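Local coordinates for putative uncharacterized protein (PDB 5TPU) that is of unknown function but is a WxcM-like protein of the cupin clan and holds thymidine-5'-diphosphate in a pocket, at residues A56-E61 against G96-R101; C71-N76 against I84-P89; L64-G69 against Y108-L113; F44-N49 against K104-G109; C9-L14 against I91-G96. The protein carries 3 engineered substitutions. One frame throughout, in Å; residues are numbered along the deposited sequence. Where two conformers were deposited one is given.

Interaction 1 of 5, residues A56-E61 against G96-R101; sequences AHKNLE and GKNMWR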
# COMPACT_ATOMS: atom_id res chain seq x y z
N ALA A 56 -15.04 14.06 -7.61
CA ALA A 56 -14.72 14.44 -6.26
C ALA A 56 -15.28 13.43 -5.34
O ALA A 56 -16.02 12.53 -5.78
CB ALA A 56 -15.30 15.80 -5.90
N HIS A 57 -14.84 13.56 -4.09
CA HIS A 57 -15.48 12.96 -2.95
C HIS A 57 -15.83 14.06 -1.96
O HIS A 57 -15.25 15.14 -2.02
CB HIS A 57 -14.50 11.99 -2.31
CG HIS A 57 -14.15 10.86 -3.22
ND1 HIS A 57 -15.05 9.89 -3.57
CD2 HIS A 57 -13.02 10.60 -3.92
CE1 HIS A 57 -14.49 9.06 -4.42
NE2 HIS A 57 -13.25 9.45 -4.63
N LYS A 58 -16.75 13.74 -1.07
CA LYS A 58 -17.05 14.57 0.09
C LYS A 58 -16.15 14.26 1.29
O LYS A 58 -15.21 15.02 1.53
CB LYS A 58 -18.53 14.47 0.46
CG LYS A 58 -19.05 15.76 1.08
CD LYS A 58 -20.46 15.64 1.63
CE LYS A 58 -21.17 16.99 1.58
NZ LYS A 58 -22.51 16.96 2.22
N ASN A 59 -16.40 13.18 2.01
CA ASN A 59 -15.69 12.94 3.27
C ASN A 59 -14.44 12.08 3.20
O ASN A 59 -13.64 12.02 4.15
CB ASN A 59 -16.63 12.34 4.31
CG ASN A 59 -17.22 13.41 5.20
OD1 ASN A 59 -16.95 13.47 6.41
ND2 ASN A 59 -17.94 14.33 4.58
N LEU A 60 -14.26 11.44 2.06
CA LEU A 60 -13.15 10.51 1.89
C LEU A 60 -11.83 11.26 1.84
O LEU A 60 -11.63 12.21 1.04
CB LEU A 60 -13.37 9.68 0.62
CG LEU A 60 -12.25 8.69 0.25
CD1 LEU A 60 -12.15 7.61 1.29
CD2 LEU A 60 -12.48 8.15 -1.16
N GLU A 61 -10.93 10.80 2.69
CA GLU A 61 -9.53 11.20 2.63
C GLU A 61 -8.65 10.08 2.13
O GLU A 61 -8.94 8.90 2.40
CB GLU A 61 -9.07 11.56 4.02
CG GLU A 61 -9.85 12.73 4.60
CD GLU A 61 -9.44 12.97 6.03
OE1 GLU A 61 -8.38 13.61 6.31
OE2 GLU A 61 -10.17 12.45 6.88
N GLY A 96 -7.47 15.53 0.99
CA GLY A 96 -8.47 15.58 2.03
C GLY A 96 -9.89 15.74 1.48
O GLY A 96 -10.18 15.44 0.31
N LYS A 97 -10.77 16.22 2.36
CA LYS A 97 -12.20 16.31 2.08
C LYS A 97 -12.48 17.36 1.03
O LYS A 97 -11.67 18.27 0.80
CB LYS A 97 -12.96 16.61 3.36
CG LYS A 97 -12.89 15.45 4.35
CD LYS A 97 -13.53 15.75 5.70
CE LYS A 97 -13.04 14.79 6.76
NZ LYS A 97 -13.79 14.93 8.04
N ASN A 98 -13.59 17.16 0.32
CA ASN A 98 -14.12 18.07 -0.68
C ASN A 98 -13.17 18.44 -1.80
O ASN A 98 -13.04 19.60 -2.13
CB ASN A 98 -14.68 19.31 -0.00
CG ASN A 98 -15.86 18.97 0.88
OD1 ASN A 98 -15.77 18.94 2.12
ND2 ASN A 98 -16.97 18.59 0.24
N MET A 99 -12.55 17.43 -2.41
CA MET A 99 -11.61 17.65 -3.51
C MET A 99 -11.95 16.93 -4.81
O MET A 99 -12.30 15.76 -4.85
CB MET A 99 -10.24 17.23 -3.05
CG MET A 99 -9.68 18.04 -1.90
SD MET A 99 -9.34 19.74 -2.39
CE MET A 99 -8.11 19.64 -3.67
N TRP A 100 -11.84 17.68 -5.89
CA TRP A 100 -12.02 17.18 -7.22
C TRP A 100 -10.59 16.84 -7.62
O TRP A 100 -9.63 17.53 -7.23
CB TRP A 100 -12.57 18.26 -8.10
CG TRP A 100 -12.74 17.93 -9.52
CD1 TRP A 100 -11.81 18.05 -10.53
CD2 TRP A 100 -13.95 17.50 -10.13
NE1 TRP A 100 -12.38 17.68 -11.72
CE2 TRP A 100 -13.69 17.32 -11.50
CE3 TRP A 100 -15.22 17.20 -9.64
CZ2 TRP A 100 -14.67 16.89 -12.40
CZ3 TRP A 100 -16.18 16.79 -10.54
CH2 TRP A 100 -15.91 16.65 -11.89
N ARG A 101 -10.44 15.72 -8.31
CA ARG A 101 -9.11 15.29 -8.75
C ARG A 101 -9.21 14.47 -9.98
O ARG A 101 -10.24 13.88 -10.28
CB ARG A 101 -8.38 14.49 -7.69
CG ARG A 101 -8.67 13.01 -7.66
CD ARG A 101 -10.10 12.63 -7.32
NE ARG A 101 -10.55 13.32 -6.12
CZ ARG A 101 -10.31 12.92 -4.87
NH1 ARG A 101 -9.57 11.83 -4.61
NH2 ARG A 101 -10.82 13.58 -3.86
O HOH W 1 -12.13 14.76 -1.45
O HOH W 2 -9.82 12.12 -0.94
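His57 and Arg101 are brought together by their first torsions. CG of Arg101 lies between its backbone N and carbonyl carbon (chi1 86°). Bends at chi2 and chi3 then fold the guanidinium back over its own strand. CG of His57 lies beside the backbone N, anti to the carbonyl carbon (chi1 -63°). The imidazole rim therefore meets the guanidinium, with His57 CD2 3.7 Å from Arg101 CZ. CD2 sits over one guanidinium face, and the two planes are 88° apart. Leu60 CD2 covers one face of the same imidazole, which also packs edge-to-face with Tyr125 of the ligand pocket.

Arg101 also grips Met99 side-on. Its NH2 lies 2.8 Å from Met99 O and its NE 3.3 Å from that oxygen. Both nitrogens come from the same face of the carbonyl plane. His57 N adds a weak bond to it.

Here strand 55-57 runs antiparallel to strand 99-104 at one edge of the four-stranded sheet. Past the strand ends, loops meet. Asn98 N donates to Lys58 O at 2.9 Å, on a lone pair in the carbonyl plane. A water donates to His57 O and Gly96 O and accepts from Met99 N. The extended Lys97 chain runs over Asn59 O, and its CE lies 3.7 Å from Glu61 OE2.

Gripped by NE and NH2 on Met99 O and by NH1 on Gln62, the guanidinium is fixed in rotation, and its charge probably polarises the Met99 carbonyl.

Interaction 2 of 5, residues C71-N76 against I84-P89; sequences CDIILN and ICLNRP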
# COMPACT_ATOMS: atom_id res chain seq x y z
N CYS A 71 2.96 9.94 -12.55
CA CYS A 71 1.70 10.50 -13.05
C CYS A 71 1.54 11.95 -12.61
O CYS A 71 2.29 12.43 -11.79
CB CYS A 71 0.48 9.69 -12.59
SG CYS A 71 0.05 10.00 -10.87
N ASP A 72 0.56 12.62 -13.20
CA ASP A 72 0.09 13.94 -12.84
C ASP A 72 -1.30 13.80 -12.25
O ASP A 72 -2.14 13.05 -12.78
CB ASP A 72 0.01 14.86 -14.08
CG ASP A 72 1.35 15.08 -14.69
OD1 ASP A 72 2.35 15.09 -13.93
OD2 ASP A 72 1.41 15.19 -15.92
N ILE A 73 -1.50 14.53 -11.16
CA ILE A 73 -2.78 14.69 -10.49
C ILE A 73 -3.10 16.16 -10.58
O ILE A 73 -2.34 16.99 -10.07
CB ILE A 73 -2.79 14.39 -8.98
CG1 ILE A 73 -1.61 13.50 -8.57
CG2 ILE A 73 -4.18 13.93 -8.54
CD1 ILE A 73 -1.95 12.20 -7.87
N ILE A 74 -4.23 16.46 -11.20
CA ILE A 74 -4.79 17.77 -11.13
C ILE A 74 -5.79 17.81 -9.98
O ILE A 74 -6.77 17.08 -9.95
CB ILE A 74 -5.42 18.14 -12.45
CG1 ILE A 74 -4.39 17.91 -13.55
CG2 ILE A 74 -5.91 19.58 -12.41
CD1 ILE A 74 -4.75 18.60 -14.86
N LEU A 75 -5.50 18.63 -9.00
CA LEU A 75 -6.39 18.82 -7.88
C LEU A 75 -7.18 20.11 -8.08
O LEU A 75 -6.67 21.06 -8.70
CB LEU A 75 -5.60 18.93 -6.59
CG LEU A 75 -4.77 17.73 -6.10
CD1 LEU A 75 -3.90 18.17 -4.94
CD2 LEU A 75 -5.68 16.62 -5.64
N ASN A 76 -8.42 20.13 -7.56
CA ASN A 76 -9.32 21.27 -7.69
C ASN A 76 -10.20 21.42 -6.43
O ASN A 76 -10.89 20.47 -6.01
CB ASN A 76 -10.19 21.10 -8.94
CG ASN A 76 -10.97 22.35 -9.26
OD1 ASN A 76 -11.68 22.89 -8.43
ND2 ASN A 76 -10.78 22.84 -10.47
N ILE A 84 0.08 18.26 -10.00
CA ILE A 84 1.15 17.74 -9.16
C ILE A 84 1.63 16.47 -9.79
O ILE A 84 0.80 15.62 -10.09
CB ILE A 84 0.62 17.40 -7.78
CG1 ILE A 84 -0.09 18.65 -7.25
CG2 ILE A 84 1.80 16.95 -6.94
CD1 ILE A 84 -0.58 18.58 -5.83
N CYS A 85 2.95 16.38 -9.98
CA CYS A 85 3.61 15.19 -10.48
C CYS A 85 4.05 14.34 -9.30
O CYS A 85 4.84 14.78 -8.46
CB CYS A 85 4.84 15.54 -11.32
SG CYS A 85 5.59 14.02 -12.01
N LEU A 86 3.57 13.11 -9.27
CA LEU A 86 4.09 12.11 -8.33
C LEU A 86 5.05 11.19 -9.10
O LEU A 86 4.72 10.68 -10.18
CB LEU A 86 2.96 11.28 -7.79
CG LEU A 86 1.81 11.96 -7.06
CD1 LEU A 86 0.96 10.88 -6.38
CD2 LEU A 86 2.35 12.92 -6.02
N ASN A 87 6.26 11.04 -8.60
CA ASN A 87 7.28 10.31 -9.36
C ASN A 87 8.30 9.57 -8.54
O ASN A 87 9.33 9.10 -9.04
CB ASN A 87 7.90 11.20 -10.44
CG ASN A 87 8.70 12.38 -9.89
OD1 ASN A 87 9.25 13.21 -10.67
ND2 ASN A 87 8.78 12.49 -8.60
N ARG A 88 7.98 9.45 -7.26
CA ARG A 88 8.83 8.73 -6.36
C ARG A 88 8.09 8.09 -5.19
O ARG A 88 7.09 8.63 -4.72
CB ARG A 88 9.97 9.67 -5.90
CG ARG A 88 9.58 11.02 -5.34
CD ARG A 88 10.81 11.91 -5.17
NE ARG A 88 11.78 11.17 -4.36
CZ ARG A 88 13.08 11.11 -4.58
NH1 ARG A 88 13.81 10.34 -3.81
NH2 ARG A 88 13.64 11.81 -5.55
N PRO A 89 8.60 6.95 -4.69
CA PRO A 89 7.82 6.22 -3.69
C PRO A 89 7.96 6.71 -2.28
O PRO A 89 7.34 6.15 -1.39
CB PRO A 89 8.35 4.79 -3.79
CG PRO A 89 9.68 4.91 -4.37
CD PRO A 89 9.77 6.19 -5.13
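Ile73 and Ile84 face each other in a beta hairpin of strands 71-76 and 81-86, at one edge of a four-stranded antiparallel sheet of this cupin fold. They form a hydrogen-bonded pair. Ile73 N donates to Ile84 O at 2.8 Å, and Ile84 N returns a bond to Ile73 O at 2.7 Å. Cys71 and Leu86 make the second such pair. Between them Asp72 and Cys85 form a non-hydrogen-bonded pair, with their side chains on the other face of the sheet.

The side chains of Cys71, Ile73, Ile84 and Leu86 share one face. CD1 of Ile73 lies 3.5 Å from CD1 of Leu86, the two chains meeting at a slant. CG1 of Ile73 reaches the backbone, 3.6 Å from Ile84 O.

The next shell presses on this apolar face. Leu64 and Leu93 of the facing sheet touch both Ile73 and Leu86, and Met66 touches Cys71 and Leu86. On the Asp72 side the setting is more polar. OD1 of Asp72 lies 3.6 Å from Cys85 CB, while OD2 takes a hydrogen bond from Asn105, which helps fix the carboxylate. Strand 99-104 bonds along the far edge of strand 71-76.

Toward the turn of the hairpin, Ile84 holds CG1 beside its backbone N and anti to its carbonyl carbon (chi1 -54°). This sends CD1 to Leu75, where the two methyls, Ile84 CD1 and Leu75 CD1, meet tightly at 3.5 Å.

Interaction 3 of 5, residues L64-G69 against Y108-L113; sequences LIMMSG and YGAKLL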
# COMPACT_ATOMS: atom_id res chain seq x y z
N LEU A 64 -1.87 9.23 -1.49
CA LEU A 64 -1.41 8.64 -2.76
C LEU A 64 0.10 8.51 -2.77
O LEU A 64 0.77 9.52 -2.54
CB LEU A 64 -1.82 9.51 -3.96
CG LEU A 64 -3.24 9.32 -4.51
CD1 LEU A 64 -4.28 9.51 -3.41
CD2 LEU A 64 -3.49 10.27 -5.65
N ILE A 65 0.63 7.32 -3.07
CA ILE A 65 2.07 7.13 -3.22
C ILE A 65 2.34 6.45 -4.56
O ILE A 65 1.77 5.42 -4.86
CB ILE A 65 2.58 6.25 -2.06
CG1 ILE A 65 2.40 6.96 -0.73
CG2 ILE A 65 4.04 5.85 -2.23
CD1 ILE A 65 2.27 6.02 0.45
N MET A 66 3.17 7.06 -5.40
CA MET A 66 3.62 6.46 -6.63
C MET A 66 4.69 5.43 -6.27
O MET A 66 5.84 5.78 -6.08
CB MET A 66 4.20 7.55 -7.56
CG MET A 66 3.62 7.63 -8.94
SD MET A 66 1.86 7.25 -9.10
CE MET A 66 1.98 6.22 -10.54
N MET A 67 4.28 4.18 -6.18
CA MET A 67 5.17 3.06 -5.94
C MET A 67 6.14 2.79 -7.07
O MET A 67 7.24 2.30 -6.84
CB MET A 67 4.37 1.78 -5.71
CG MET A 67 3.67 1.74 -4.38
SD MET A 67 4.80 1.47 -3.01
CE MET A 67 6.10 0.45 -3.68
N SER A 68 5.73 3.07 -8.30
CA SER A 68 6.66 3.06 -9.40
C SER A 68 6.16 3.92 -10.51
O SER A 68 4.94 4.09 -10.66
CB SER A 68 6.91 1.64 -9.90
OG SER A 68 5.74 1.11 -10.45
N GLY A 69 7.11 4.53 -11.22
CA GLY A 69 6.80 5.40 -12.30
C GLY A 69 6.20 6.74 -11.90
O GLY A 69 6.42 7.22 -10.81
N TYR A 108 3.89 4.30 -18.50
CA TYR A 108 3.41 2.98 -18.82
C TYR A 108 3.73 1.98 -17.72
O TYR A 108 4.87 1.85 -17.34
CB TYR A 108 4.10 2.50 -20.07
CG TYR A 108 3.56 1.19 -20.55
CD1 TYR A 108 2.49 1.17 -21.40
CD2 TYR A 108 4.15 -0.04 -20.17
CE1 TYR A 108 1.98 -0.02 -21.86
CE2 TYR A 108 3.66 -1.22 -20.65
CZ TYR A 108 2.58 -1.21 -21.49
OH TYR A 108 2.04 -2.37 -22.00
N GLY A 109 2.71 1.32 -17.19
CA GLY A 109 2.90 0.36 -16.15
C GLY A 109 3.19 0.97 -14.81
O GLY A 109 3.55 0.25 -13.90
N ALA A 110 2.96 2.26 -14.63
CA ALA A 110 3.19 2.86 -13.32
C ALA A 110 2.23 2.30 -12.29
O ALA A 110 1.17 1.82 -12.64
CB ALA A 110 3.03 4.36 -13.39
N LYS A 111 2.64 2.38 -11.03
CA LYS A 111 1.89 1.80 -9.94
C LYS A 111 1.64 2.80 -8.85
O LYS A 111 2.55 3.39 -8.30
CB LYS A 111 2.61 0.58 -9.35
CG LYS A 111 2.90 -0.48 -10.40
CD LYS A 111 3.45 -1.78 -9.78
CE LYS A 111 4.17 -2.69 -10.80
NZ LYS A 111 5.19 -1.91 -11.57
N LEU A 112 0.38 2.93 -8.49
CA LEU A 112 -0.06 3.88 -7.51
C LEU A 112 -0.66 3.15 -6.33
O LEU A 112 -1.58 2.40 -6.51
CB LEU A 112 -1.12 4.75 -8.13
CG LEU A 112 -1.89 5.71 -7.21
CD1 LEU A 112 -0.99 6.77 -6.60
CD2 LEU A 112 -2.94 6.33 -8.09
N LEU A 113 -0.15 3.43 -5.14
CA LEU A 113 -0.66 2.99 -3.88
C LEU A 113 -1.52 4.08 -3.23
O LEU A 113 -1.14 5.27 -3.22
CB LEU A 113 0.48 2.61 -2.95
CG LEU A 113 0.03 2.15 -1.55
CD1 LEU A 113 -0.69 0.82 -1.66
CD2 LEU A 113 1.25 2.01 -0.64
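Met67 and Ser68 both face Lys111 in a classic beta bulge, where strand 62-68 pairs antiparallel with strand 111-116 in the five-stranded sheet of the cupin fold. Lys111 O takes the N-H of both residues. The bond from Ser68 N is fairly straight, at 3.2 Å to Lys111 O on a lone pair. The one from Met67 N is bent and weak.

The tight part lies before the bulge. Ile65 and Leu113 exchange two backbone bonds, the shorter at 2.7 Å from Ile65 N to Leu113 O. On the inner face Leu112 CD1 fits among the side chains of Leu64 and Met66 and the carbonyl Ile65 O. It lies 3.8 Å from Met66 SD, and the Met66 and Leu112 chains cross at about a right angle. Bends at chi2 and chi3 turn Met66 CE down the strand to Ala110 CB, 3.6 Å away. Leu86, Cys71 and Met103 of the facing sheet close over this side.

The other face meets the second subunit. Met67 lies alongside Leu113, with its CG 3.6 Å from Leu113 CB, and both residues touch their own counterparts in the other chain.

The looser end lies beyond the bulge, where Gly69 is exposed and Ser68 and Lys111 are partly so. Ser68 also packs on Lys111 of the second subunit. Lys111 N still bonds to Ser68 O. The lysine chain runs extended past Ser68 OG, then bends at its last torsion (chi4 51°). This brings NZ back to bond Ser68 OG at 3.3 Å.

Interaction 4 of 5, residues F44-N49 against K104-G109; sequences FDTDPN and KNFSYG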
# COMPACT_ATOMS: atom_id res chain seq x y z
N PHE A 44 -2.23 -0.55 -11.11
CA PHE A 44 -1.07 -0.96 -11.88
C PHE A 44 -1.50 -1.21 -13.34
O PHE A 44 -2.66 -1.04 -13.68
CB PHE A 44 -0.39 -2.20 -11.21
CG PHE A 44 -1.29 -3.42 -11.04
CD1 PHE A 44 -1.18 -4.50 -11.90
CD2 PHE A 44 -2.17 -3.53 -9.94
CE1 PHE A 44 -1.96 -5.64 -11.74
CE2 PHE A 44 -2.93 -4.68 -9.76
CZ PHE A 44 -2.84 -5.76 -10.67
N ASP A 45 -0.56 -1.58 -14.20
CA ASP A 45 -0.88 -1.72 -15.64
C ASP A 45 -1.45 -0.45 -16.27
O ASP A 45 -2.30 -0.53 -17.13
CB ASP A 45 -1.81 -2.91 -15.85
CG ASP A 45 -1.07 -4.21 -15.69
OD1 ASP A 45 0.17 -4.19 -15.87
OD2 ASP A 45 -1.68 -5.24 -15.40
N THR A 46 -0.93 0.69 -15.83
CA THR A 46 -1.43 1.98 -16.26
C THR A 46 -0.79 2.35 -17.60
O THR A 46 0.17 1.71 -18.05
CB THR A 46 -1.16 3.06 -15.21
OG1 THR A 46 0.22 3.05 -14.79
CG2 THR A 46 -2.05 2.81 -14.00
N ASP A 47 -1.31 3.40 -18.21
CA ASP A 47 -0.97 3.71 -19.58
C ASP A 47 -1.21 5.19 -19.76
O ASP A 47 -2.29 5.66 -19.46
CB ASP A 47 -1.85 2.90 -20.53
CG ASP A 47 -1.42 2.99 -21.98
OD1 ASP A 47 -1.33 1.94 -22.61
OD2 ASP A 47 -1.25 4.07 -22.55
N PRO A 48 -0.21 5.90 -20.29
CA PRO A 48 -0.31 7.35 -20.48
C PRO A 48 -1.36 7.74 -21.46
O PRO A 48 -1.59 8.92 -21.55
CB PRO A 48 1.08 7.78 -21.03
CG PRO A 48 1.80 6.53 -21.35
CD PRO A 48 1.11 5.37 -20.68
N ASN A 49 -1.99 6.81 -22.18
CA ASN A 49 -3.02 7.18 -23.13
C ASN A 49 -4.37 7.05 -22.50
O ASN A 49 -5.37 7.32 -23.14
CB ASN A 49 -3.06 6.25 -24.36
CG ASN A 49 -1.90 6.46 -25.32
OD1 ASN A 49 -1.46 5.49 -25.96
ND2 ASN A 49 -1.38 7.68 -25.41
N LYS A 104 -3.69 11.52 -14.52
CA LYS A 104 -3.38 11.40 -15.92
C LYS A 104 -1.89 11.24 -16.13
O LYS A 104 -1.13 11.24 -15.18
CB LYS A 104 -3.92 12.65 -16.67
CG LYS A 104 -3.18 13.95 -16.36
CD LYS A 104 -3.69 15.15 -17.16
CE LYS A 104 -2.73 16.32 -16.97
NZ LYS A 104 -3.05 17.49 -17.82
N ASN A 105 -1.51 11.11 -17.40
CA ASN A 105 -0.15 10.86 -17.81
C ASN A 105 0.57 9.85 -16.95
O ASN A 105 1.71 10.11 -16.59
CB ASN A 105 0.65 12.17 -17.79
CG ASN A 105 0.07 13.19 -18.72
OD1 ASN A 105 -0.22 12.87 -19.87
ND2 ASN A 105 -0.11 14.43 -18.23
N PHE A 106 -0.07 8.73 -16.62
CA PHE A 106 0.65 7.64 -15.95
C PHE A 106 1.74 7.16 -16.89
O PHE A 106 1.47 6.93 -18.05
CB PHE A 106 -0.25 6.46 -15.60
CG PHE A 106 -1.17 6.74 -14.46
CD1 PHE A 106 -2.31 7.50 -14.66
CD2 PHE A 106 -0.87 6.32 -13.20
CE1 PHE A 106 -3.15 7.79 -13.62
CE2 PHE A 106 -1.74 6.55 -12.15
CZ PHE A 106 -2.87 7.31 -12.35
N SER A 107 2.97 7.07 -16.42
CA SER A 107 3.96 6.38 -17.23
C SER A 107 3.51 4.91 -17.40
O SER A 107 2.73 4.38 -16.59
CB SER A 107 5.33 6.49 -16.61
OG SER A 107 5.35 5.85 -15.37
N TYR A 108 3.89 4.30 -18.50
CA TYR A 108 3.41 2.98 -18.82
C TYR A 108 3.73 1.98 -17.72
O TYR A 108 4.87 1.85 -17.34
CB TYR A 108 4.10 2.50 -20.07
CG TYR A 108 3.56 1.19 -20.55
CD1 TYR A 108 2.49 1.17 -21.40
CD2 TYR A 108 4.15 -0.04 -20.17
CE1 TYR A 108 1.98 -0.02 -21.86
CE2 TYR A 108 3.66 -1.22 -20.65
CZ TYR A 108 2.58 -1.21 -21.49
OH TYR A 108 2.04 -2.37 -22.00
N GLY A 109 2.71 1.32 -17.19
CA GLY A 109 2.90 0.36 -16.15
C GLY A 109 3.19 0.97 -14.81
O GLY A 109 3.55 0.25 -13.90
O HOH W 3 2.30 -1.97 -13.58
O HOH W 4 -2.69 8.05 -18.05
O HOH W 5 -3.26 10.32 -19.59
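Thr46 points into the loop 104-109 and meets Phe106 from its first side-chain atom. Its CB lies 3.5 Å from Phe106 CB and is oblique to the aromatic ring. The two branches then part. OG1 sits between the backbone N and the carbonyl carbon (chi1 50°), 3.4 Å from Ser107 O, and its hydrogen bond goes to Ala110 O. The methyl CG2 goes to the ring instead, 3.8 Å from Phe106 CD2.

The contact joins the loop after strand 39-44 to the loop between strands 99-104 and 111-116. It lies beside the second subunit, where Phe44 continues the sheet into a strand of that chain. Gly109 N donates to Thr46 O at 2.7 Å, nearly straight (176°), from above the carbonyl plane.

Further on, Pro48 packs on the backbone of Phe106. Its N lies 3.0 Å from Phe106 O, but a proline has no hydrogen to share. The edge of the Tyr108 ring meets Asp47 OD1, with Tyr108 CE1 3.9 Å away. OD2 of Asp47 accepts from Asn49 N, an Asx turn.

Three waters link Asp45 with Gly109, Asp47 with Phe106, and Pro48 with Asn105. With one direct hydrogen bond between them, the loops are bridged mainly by these three waters.

Interaction 5 of 5, residues C9-L14 against I91-G96; sequences CKILNL and IGLYIG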
# COMPACT_ATOMS: atom_id res chain seq x y z
N CYS A 9 -4.89 19.63 0.80
CA CYS A 9 -3.89 18.68 0.32
C CYS A 9 -2.51 19.04 0.85
O CYS A 9 -2.26 20.19 1.19
CB CYS A 9 -3.84 18.68 -1.19
SG CYS A 9 -5.47 18.50 -1.91
N LYS A 10 -1.64 18.05 0.90
CA LYS A 10 -0.36 18.24 1.45
C LYS A 10 0.58 17.17 0.87
O LYS A 10 0.23 15.98 0.77
CB LYS A 10 -0.50 18.13 2.96
CG LYS A 10 0.78 18.46 3.71
CD LYS A 10 0.65 18.14 5.20
CE LYS A 10 2.01 17.99 5.88
NZ LYS A 10 3.03 18.93 5.34
N ILE A 11 1.80 17.60 0.52
CA ILE A 11 2.88 16.71 0.13
C ILE A 11 3.57 16.19 1.38
O ILE A 11 3.98 16.96 2.25
CB ILE A 11 3.86 17.40 -0.82
CG1 ILE A 11 3.14 17.64 -2.15
CG2 ILE A 11 5.15 16.59 -1.03
CD1 ILE A 11 2.90 16.38 -2.94
N LEU A 12 3.61 14.87 1.50
CA LEU A 12 4.22 14.21 2.63
C LEU A 12 5.54 13.65 2.16
O LEU A 12 5.58 12.67 1.40
CB LEU A 12 3.31 13.10 3.16
CG LEU A 12 1.85 13.50 3.37
CD1 LEU A 12 1.11 12.23 3.75
CD2 LEU A 12 1.79 14.55 4.45
N ASN A 13 6.62 14.29 2.56
CA ASN A 13 7.96 13.84 2.17
C ASN A 13 8.31 12.84 3.23
O ASN A 13 8.83 13.24 4.25
CB ASN A 13 8.98 15.00 2.11
CG ASN A 13 8.67 15.97 0.98
OD1 ASN A 13 8.78 15.60 -0.19
ND2 ASN A 13 8.25 17.18 1.30
N LEU A 14 8.07 11.56 2.94
CA LEU A 14 8.16 10.48 3.91
C LEU A 14 9.61 10.09 4.18
O LEU A 14 10.51 10.21 3.32
CB LEU A 14 7.47 9.24 3.37
CG LEU A 14 6.05 9.41 2.86
CD1 LEU A 14 5.60 8.26 1.97
CD2 LEU A 14 5.16 9.61 4.08
N ILE A 91 7.33 9.89 -1.54
CA ILE A 91 6.46 11.03 -1.43
C ILE A 91 5.01 10.57 -1.47
O ILE A 91 4.63 9.71 -2.27
CB ILE A 91 6.72 12.07 -2.51
CG1 ILE A 91 8.07 12.75 -2.21
CG2 ILE A 91 5.63 13.15 -2.51
CD1 ILE A 91 8.47 13.78 -3.22
N GLY A 92 4.24 11.14 -0.56
CA GLY A 92 2.82 10.82 -0.41
C GLY A 92 2.06 12.08 -0.65
O GLY A 92 2.49 13.13 -0.24
N LEU A 93 0.94 12.00 -1.35
CA LEU A 93 0.07 13.17 -1.53
C LEU A 93 -1.20 12.97 -0.73
O LEU A 93 -1.96 12.05 -0.96
CB LEU A 93 -0.24 13.40 -3.02
CG LEU A 93 -1.34 14.43 -3.32
CD1 LEU A 93 -0.91 15.79 -2.80
CD2 LEU A 93 -1.66 14.51 -4.78
N TYR A 94 -1.37 13.80 0.28
CA TYR A 94 -2.58 13.78 1.06
C TYR A 94 -3.61 14.52 0.27
O TYR A 94 -3.36 15.64 -0.14
CB TYR A 94 -2.38 14.44 2.42
CG TYR A 94 -3.69 14.65 3.16
CD1 TYR A 94 -4.36 13.59 3.69
CD2 TYR A 94 -4.22 15.92 3.31
CE1 TYR A 94 -5.55 13.76 4.36
CE2 TYR A 94 -5.40 16.12 4.00
CZ TYR A 94 -6.06 15.02 4.52
OH TYR A 94 -7.26 15.19 5.16
N ILE A 95 -4.75 13.87 0.01
CA ILE A 95 -5.91 14.52 -0.52
C ILE A 95 -7.05 14.39 0.46
O ILE A 95 -7.54 13.30 0.71
CB ILE A 95 -6.39 13.92 -1.84
CG1 ILE A 95 -5.26 13.92 -2.88
CG2 ILE A 95 -7.57 14.75 -2.38
CD1 ILE A 95 -5.64 13.16 -4.13
N GLY A 96 -7.47 15.53 0.99
CA GLY A 96 -8.47 15.58 2.03
C GLY A 96 -9.89 15.74 1.48
O GLY A 96 -10.18 15.44 0.31
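Strands 9-13 and 91-95 form a regular antiparallel ladder at one edge of the five-stranded sheet. Lys10 and Tyr94 are a hydrogen-bonded pair, and so are Leu12 and Gly92. Lys10 N donates to Tyr94 O at 3.1 Å, and Tyr94 N answers to Lys10 O at 2.7 Å. Leu12 N and Gly92 N make the other two bonds, to Gly92 O and Leu12 O. The residues between, Cys9 with Ile95, Ile11 with Leu93 and Asn13 with Ile91, are non-hydrogen-bonded pairs.

The two faces differ. On the face of Ile11, Leu93 and Ile91 the contact is mostly apolar. Ile11 splits its branches between two neighbours. CG2 is anti to the backbone N and lies 3.8 Å from Ile91 CG2. CD1 is bent the other way (chi2 -72°) and comes 3.9 Å from Leu93 CD1. At the end of this row Asn13 lies alongside Ile91, with OD1 3.5 Å from Ile91 CD1. Leu93 and Ile95 pack further on Ile73 and Leu75 of the facing sheet.

On the other face Tyr94 CB lies 3.5 Å from Lys10 O. One face of the Tyr94 ring carries Gly96 N, and Lys10 N stands at the ring edge. Loop residues Pro34 and Phe35 touch this tyrosine. Leu12 CB rests 3.5 Å from Gly92 O, and Gly92 brings no side chain to this face, where Leu12 and Leu14 both lie close. Leu14 also packs on Ile25 and Leu27.

Such an edge ladder fits the jelly-roll beta-barrel of cupins, in which two antiparallel sheets face each other.

Overall arrangement
Interactions 3 and 5 both belong to the five-stranded sheet, where strands 62-68 and 91-95 are neighbours. Interactions 1 and 2 lie on the four-stranded sheet, joined through strands 99-104 and 71-76. Interaction 2 packs against both 3 and 5, so these three share the apolar space between the sheets. Interaction 3 is the buried one, and its outer face meets the second subunit. Interactions 1 and 4 lie on opposite sides of the chain's centre. They are joined largely by loops, and both use water. Interaction 1 adds a gripping arginine, while interaction 4 has one direct hydrogen bond. Interactions 3 and 4 share Tyr108 and Gly109.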